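Local coordinates for sensor protein (Haloarcula marismortui ATCC 43049, PDB 3BWL), which is probably a sensor histidine kinase that uses ATP to phosphorylate a protein histidine, this chain being one of its PAS domains, at residues A21-L33 and C40-Y52. Residues are numbered along the deposited sequence; the frame is centred on the assembly and turned at random. Where two conformers were deposited one is given.
With I3A (1H-indole-3-carbaldehyde), chain F.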
loop_
_atom_site.group_PDB
_atom_site.type_symbol
_atom_site.label_atom_id
_atom_site.label_comp_id
_atom_site.label_asym_id
_atom_site.label_seq_id
_atom_site.Cartn_x
_atom_site.Cartn_y
_atom_site.Cartn_z
ATOM N N ALA A 21 -2.550 9.906 2.195
ATOM C CA ALA A 21 -1.125 10.060 1.870
ATOM C C ALA A 21 -0.353 8.728 1.789
ATOM O O ALA A 21 0.499 8.574 0.929
ATOM C CB ALA A 21 -0.465 10.988 2.856
ATOM N N LEU A 22 -0.698 7.772 2.642
ATOM C CA LEU A 22 -0.099 6.440 2.576
ATOM C C LEU A 22 -0.440 5.796 1.212
ATOM O O LEU A 22 0.435 5.202 0.549
ATOM C CB LEU A 22 -0.555 5.558 3.741
ATOM C CG LEU A 22 -0.142 6.105 5.120
ATOM C CD1 LEU A 22 -0.447 5.108 6.206
ATOM C CD2 LEU A 22 1.340 6.432 5.141
ATOM N N PHE A 23 -1.702 5.911 0.798
ATOM C CA PHE A 23 -2.130 5.363 -0.491
ATOM C C PHE A 23 -1.368 6.025 -1.652
ATOM O O PHE A 23 -0.802 5.326 -2.535
ATOM C CB PHE A 23 -3.656 5.523 -0.644
ATOM C CG PHE A 23 -4.202 4.946 -1.912
ATOM C CD1 PHE A 23 -4.401 3.556 -2.020
ATOM C CD2 PHE A 23 -4.596 5.781 -2.955
ATOM C CE1 PHE A 23 -4.954 3.014 -3.178
ATOM C CE2 PHE A 23 -5.165 5.224 -4.132
ATOM C CZ PHE A 23 -5.339 3.874 -4.231
ATOM N N GLU A 24 -1.352 7.357 -1.666
ATOM C CA GLU A 24 -0.809 8.059 -2.828
ATOM C C GLU A 24 0.725 7.930 -2.919
ATOM O O GLU A 24 1.309 7.907 -4.028
ATOM C CB GLU A 24 -1.240 9.533 -2.809
ATOM C CG GLU A 24 -2.776 9.745 -2.814
ATOM C CD GLU A 24 -3.502 9.176 -4.056
ATOM O OE1 GLU A 24 -2.856 8.765 -5.026
ATOM O OE2 GLU A 24 -4.767 9.140 -4.063
ATOM N N ASN A 25 1.370 7.877 -1.751
ATOM C CA ASN A 25 2.837 7.874 -1.665
ATOM C C ASN A 25 3.438 6.469 -1.719
ATOM O O ASN A 25 4.663 6.326 -1.819
ATOM C CB ASN A 25 3.326 8.602 -0.387
ATOM C CG ASN A 25 3.247 10.094 -0.519
ATOM O OD1 ASN A 25 4.091 10.699 -1.151
ATOM N ND2 ASN A 25 2.229 10.693 0.062
ATOM N N SER A 26 2.584 5.434 -1.620
ATOM C CA SER A 26 3.066 4.033 -1.726
ATOM C C SER A 26 4.246 3.927 -2.738
ATOM O O SER A 26 4.111 4.363 -3.856
ATOM C CB SER A 26 1.927 3.116 -2.183
ATOM O OG SER A 26 2.453 1.799 -2.322
ATOM N N PRO A 27 5.414 3.364 -2.333
ATOM C CA PRO A 27 6.534 3.280 -3.302
ATOM C C PRO A 27 6.203 2.328 -4.454
ATOM O O PRO A 27 6.816 2.407 -5.519
ATOM C CB PRO A 27 7.714 2.783 -2.474
ATOM C CG PRO A 27 7.088 2.143 -1.247
ATOM C CD PRO A 27 5.815 2.917 -0.987
ATOM N N ASP A 28 5.226 1.433 -4.224
ATOM C CA ASP A 28 4.740 0.530 -5.270
ATOM C C ASP A 28 3.408 1.027 -5.838
ATOM O O ASP A 28 2.658 1.756 -5.187
ATOM C CB ASP A 28 4.570 -0.902 -4.741
ATOM C CG ASP A 28 5.892 -1.552 -4.379
ATOM O OD1 ASP A 28 6.880 -1.438 -5.128
ATOM O OD2 ASP A 28 5.947 -2.186 -3.309
HETATM N N MSE A 29 3.166 0.688 -7.097
HETATM C CA MSE A 29 1.951 1.131 -7.806
HETATM C C MSE A 29 0.750 0.376 -7.251
HETATM O O MSE A 29 0.877 -0.829 -6.926
HETATM C CB MSE A 29 2.091 0.797 -9.285
HETATM C CG MSE A 29 3.347 1.414 -9.896
HETATM SE SE MSE A 29 3.795 0.634 -11.604
HETATM C CE MSE A 29 2.207 1.058 -12.588
ATOM N N ILE A 30 -0.402 1.069 -7.137
ATOM C CA ILE A 30 -1.637 0.432 -6.692
ATOM C C ILE A 30 -2.778 0.697 -7.689
ATOM O O ILE A 30 -2.981 1.832 -8.123
ATOM C CB ILE A 30 -2.069 1.004 -5.342
ATOM C CG1 ILE A 30 -0.947 0.838 -4.314
ATOM C CG2 ILE A 30 -3.402 0.288 -4.880
ATOM C CD1 ILE A 30 -1.291 1.470 -2.900
ATOM N N ASP A 31 -3.517 -0.341 -8.066
ATOM C CA ASP A 31 -4.743 -0.121 -8.806
ATOM C C ASP A 31 -5.802 -1.029 -8.201
ATOM O O ASP A 31 -5.473 -2.061 -7.552
ATOM C CB ASP A 31 -4.574 -0.393 -10.313
ATOM C CG ASP A 31 -4.192 -1.840 -10.620
ATOM O OD1 ASP A 31 -2.979 -2.162 -10.666
ATOM O OD2 ASP A 31 -5.127 -2.662 -10.884
ATOM N N VAL A 32 -7.048 -0.601 -8.363
ATOM C CA VAL A 32 -8.233 -1.351 -7.935
ATOM C C VAL A 32 -9.051 -1.674 -9.183
ATOM O O VAL A 32 -9.340 -0.758 -9.979
ATOM C CB VAL A 32 -9.099 -0.525 -6.911
ATOM C CG1 VAL A 32 -10.316 -1.345 -6.464
ATOM C CG2 VAL A 32 -8.240 -0.173 -5.689
ATOM N N LEU A 33 -9.412 -2.949 -9.339
ATOM C CA LEU A 33 -10.156 -3.412 -10.532
ATOM C C LEU A 33 -11.507 -3.951 -10.125
ATOM O O LEU A 33 -11.689 -4.432 -9.002
ATOM C CB LEU A 33 -9.414 -4.549 -11.268
ATOM C CG LEU A 33 -7.961 -4.309 -11.659
ATOM C CD1 LEU A 33 -7.485 -5.571 -12.401
ATOM C CD2 LEU A 33 -7.849 -3.016 -12.524
ATOM N N CYS A 40 -10.864 0.897 -11.457
ATOM C CA CYS A 40 -11.781 1.693 -10.665
ATOM C C CYS A 40 -11.072 2.809 -9.882
ATOM O O CYS A 40 -11.638 3.887 -9.653
ATOM C CB CYS A 40 -12.505 0.789 -9.675
ATOM S SG CYS A 40 -13.635 -0.339 -10.476
ATOM N N GLU A 41 -9.842 2.549 -9.441
ATOM C CA GLU A 41 -9.077 3.523 -8.698
ATOM C C GLU A 41 -7.616 3.179 -8.974
ATOM O O GLU A 41 -7.283 2.003 -9.188
ATOM C CB GLU A 41 -9.317 3.384 -7.192
ATOM C CG GLU A 41 -8.810 4.531 -6.314
ATOM C CD GLU A 41 -9.474 4.554 -4.942
ATOM O OE1 GLU A 41 -10.094 3.526 -4.531
ATOM O OE2 GLU A 41 -9.392 5.607 -4.279
ATOM N N VAL A 42 -6.773 4.211 -8.909
ATOM C CA VAL A 42 -5.316 4.098 -9.037
ATOM C C VAL A 42 -4.677 5.114 -8.104
ATOM O O VAL A 42 -5.275 6.181 -7.840
ATOM C CB VAL A 42 -4.783 4.391 -10.474
ATOM C CG1 VAL A 42 -5.107 3.242 -11.455
ATOM C CG2 VAL A 42 -5.322 5.727 -11.027
ATOM N N ASN A 43 -3.496 4.793 -7.570
ATOM C CA ASN A 43 -2.767 5.785 -6.794
ATOM C C ASN A 43 -1.858 6.637 -7.692
ATOM O O ASN A 43 -1.715 6.375 -8.886
ATOM C CB ASN A 43 -2.000 5.164 -5.598
ATOM C CG ASN A 43 -0.711 4.405 -6.015
ATOM O OD1 ASN A 43 -0.520 4.013 -7.182
ATOM N ND2 ASN A 43 0.168 4.191 -5.039
ATOM N N GLN A 44 -1.318 7.704 -7.124
ATOM C CA GLN A 44 -0.485 8.622 -7.913
ATOM C C GLN A 44 0.751 7.893 -8.435
ATOM O O GLN A 44 1.194 8.161 -9.563
ATOM C CB GLN A 44 -0.109 9.890 -7.130
ATOM C CG GLN A 44 0.910 10.784 -7.888
ATOM C CD GLN A 44 0.307 11.521 -9.075
ATOM O OE1 GLN A 44 -0.570 12.370 -8.912
ATOM N NE2 GLN A 44 0.798 11.218 -10.278
ATOM N N ARG A 45 1.277 6.941 -7.644
ATOM C CA ARG A 45 2.454 6.171 -8.058
ATOM C C ARG A 45 2.192 5.435 -9.409
ATOM O O ARG A 45 3.047 5.426 -10.288
ATOM C CB ARG A 45 2.895 5.190 -6.961
ATOM C CG ARG A 45 4.261 4.531 -7.255
ATOM C CD ARG A 45 5.435 5.474 -7.146
ATOM N NE ARG A 45 5.593 5.907 -5.741
ATOM C CZ ARG A 45 6.504 6.764 -5.274
ATOM N NH1 ARG A 45 7.382 7.328 -6.078
ATOM N NH2 ARG A 45 6.543 7.049 -3.968
ATOM N N PHE A 46 1.033 4.808 -9.533
ATOM C CA PHE A 46 0.655 4.114 -10.772
ATOM C C PHE A 46 0.734 5.071 -11.958
ATOM O O PHE A 46 1.366 4.763 -12.967
ATOM C CB PHE A 46 -0.755 3.542 -10.621
ATOM C CG PHE A 46 -1.204 2.721 -11.797
ATOM C CD1 PHE A 46 -1.174 1.337 -11.723
ATOM C CD2 PHE A 46 -1.655 3.333 -12.957
ATOM C CE1 PHE A 46 -1.576 0.546 -12.808
ATOM C CE2 PHE A 46 -2.066 2.571 -14.069
ATOM C CZ PHE A 46 -2.050 1.177 -13.982
ATOM N N CYS A 47 0.084 6.236 -11.826
ATOM C CA CYS A 47 0.013 7.237 -12.899
ATOM C C CYS A 47 1.413 7.787 -13.240
ATOM O O CYS A 47 1.814 7.867 -14.440
ATOM C CB CYS A 47 -0.928 8.369 -12.469
ATOM S SG CYS A 47 -2.601 7.808 -12.288
ATOM N N ALA A 48 2.146 8.172 -12.198
ATOM C CA ALA A 48 3.485 8.717 -12.364
ATOM C C ALA A 48 4.442 7.728 -13.031
ATOM O O ALA A 48 5.136 8.093 -13.969
ATOM C CB ALA A 48 4.049 9.146 -11.042
ATOM N N GLU A 49 4.477 6.498 -12.540
ATOM C CA GLU A 49 5.394 5.460 -13.072
ATOM C C GLU A 49 5.097 5.190 -14.556
ATOM O O GLU A 49 6.024 5.032 -15.344
ATOM C CB GLU A 49 5.288 4.172 -12.267
ATOM C CG GLU A 49 5.892 4.276 -10.803
ATOM C CD GLU A 49 7.386 3.977 -10.725
ATOM O OE1 GLU A 49 8.135 4.297 -11.678
ATOM O OE2 GLU A 49 7.807 3.373 -9.710
ATOM N N LEU A 50 3.826 5.198 -14.942
ATOM C CA LEU A 50 3.452 4.918 -16.352
ATOM C C LEU A 50 3.368 6.150 -17.245
ATOM O O LEU A 50 3.255 6.014 -18.450
ATOM C CB LEU A 50 2.152 4.099 -16.406
ATOM C CG LEU A 50 2.289 2.716 -15.742
ATOM C CD1 LEU A 50 1.034 1.910 -16.046
ATOM C CD2 LEU A 50 3.524 1.964 -16.222
ATOM N N GLY A 51 3.460 7.337 -16.647
ATOM C CA GLY A 51 3.403 8.633 -17.376
ATOM C C GLY A 51 2.021 9.102 -17.806
ATOM O O GLY A 51 1.885 9.909 -18.736
ATOM N N TYR A 52 0.982 8.589 -17.164
ATOM C CA TYR A 52 -0.397 8.974 -17.509
ATOM C C TYR A 52 -1.024 9.842 -16.440
ATOM O O TYR A 52 -0.644 9.754 -15.274
ATOM C CB TYR A 52 -1.265 7.724 -17.620
ATOM C CG TYR A 52 -1.012 6.939 -18.869
ATOM C CD1 TYR A 52 -1.496 7.396 -20.086
ATOM C CD2 TYR A 52 -0.262 5.759 -18.832
ATOM C CE1 TYR A 52 -1.280 6.713 -21.219
ATOM C CE2 TYR A 52 -0.032 5.046 -19.998
ATOM C CZ TYR A 52 -0.552 5.547 -21.179
ATOM O OH TYR A 52 -0.356 4.922 -22.362
HETATM O O I3A F . -4.142 -5.101 -11.562
HETATM C "C3'" I3A F . -3.103 -5.013 -12.208
HETATM C C3 I3A F . -2.747 -6.076 -13.210
HETATM C C2 I3A F . -1.589 -5.934 -14.021
HETATM N N I3A F . -1.633 -7.064 -14.801
HETATM C C8 I3A F . -2.724 -7.838 -14.533
HETATM C C9 I3A F . -3.484 -7.233 -13.537
HETATM C C4 I3A F . -4.661 -7.844 -13.058
HETATM C C5 I3A F . -5.092 -9.066 -13.640
HETATM C C6 I3A F . -4.346 -9.659 -14.672
HETATM C C7 I3A F . -3.155 -9.045 -15.108
HETATM O O HOH W 1 -5.648 8.393 -6.183
HETATM O O HOH W 2 6.763 10.082 -2.554
HETATM O O HOH W 3 6.517 1.556 -8.291
#
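Asn43 meets residues 23-30 along its whole side chain. Its CB lies over one face of the Phe23 ring, 3.8 Å from the centroid, a CH-pi contact. CG packs against Ile30 CB. At the tip the amide divides its work: ND2 gives a straight bond to Phe23 O near the end of helix 2-25 (2.9 Å, 165° at the hydrogen), while OD1 accepts from Ile30 N and Phe46 N, which come from opposite faces of its carbonyl plane. Asn43 is the N-cap of helix 44-50, and the bond from Phe46 N to its OD1 is the capping bond; chi1 of Asn43, 75°, sets CG between the backbone N and carbonyl carbon, within reach of that N-H. Three hydrogen bonds, one from ND2 and two to OD1, hold the buried amide in its rotation. Glu24 OE1 accepts from Gln44 N (2.8 Å) at the same helix start.

Arg45, bent at chi2 and chi3, lays its guanidinium edge along the C-terminal end of helix 2-25 and the residue that follows. NE reaches Ser26 O and NH2 reaches Asn25 O, each at 2.9 Å and each oxygen near the guanidinium plane. An alanine here would lose both donors and is likely to leave these two carbonyls without their side-chain mates and the helix end less firmly held. Deeper in, selenomethionine Met29 places CE over a face of the Phe46 ring, 3.9 Å from its centroid, and against Leu50 CG.

Strands 29-33 and 40-42 run antiparallel (177°), with Val32 N bonded to Glu41 O at 2.7 Å. Val32 O takes the N-H of Cys40 (2.7 Å) and, weakly, that of Glu41, so two residues lie opposite one: a classic beta bulge. Asp31 and Leu33 border the bound indole-3-carbaldehyde. This edge hairpin, followed directly by a capped helix, is the opening beta-beta-alpha unit of the PAS fold.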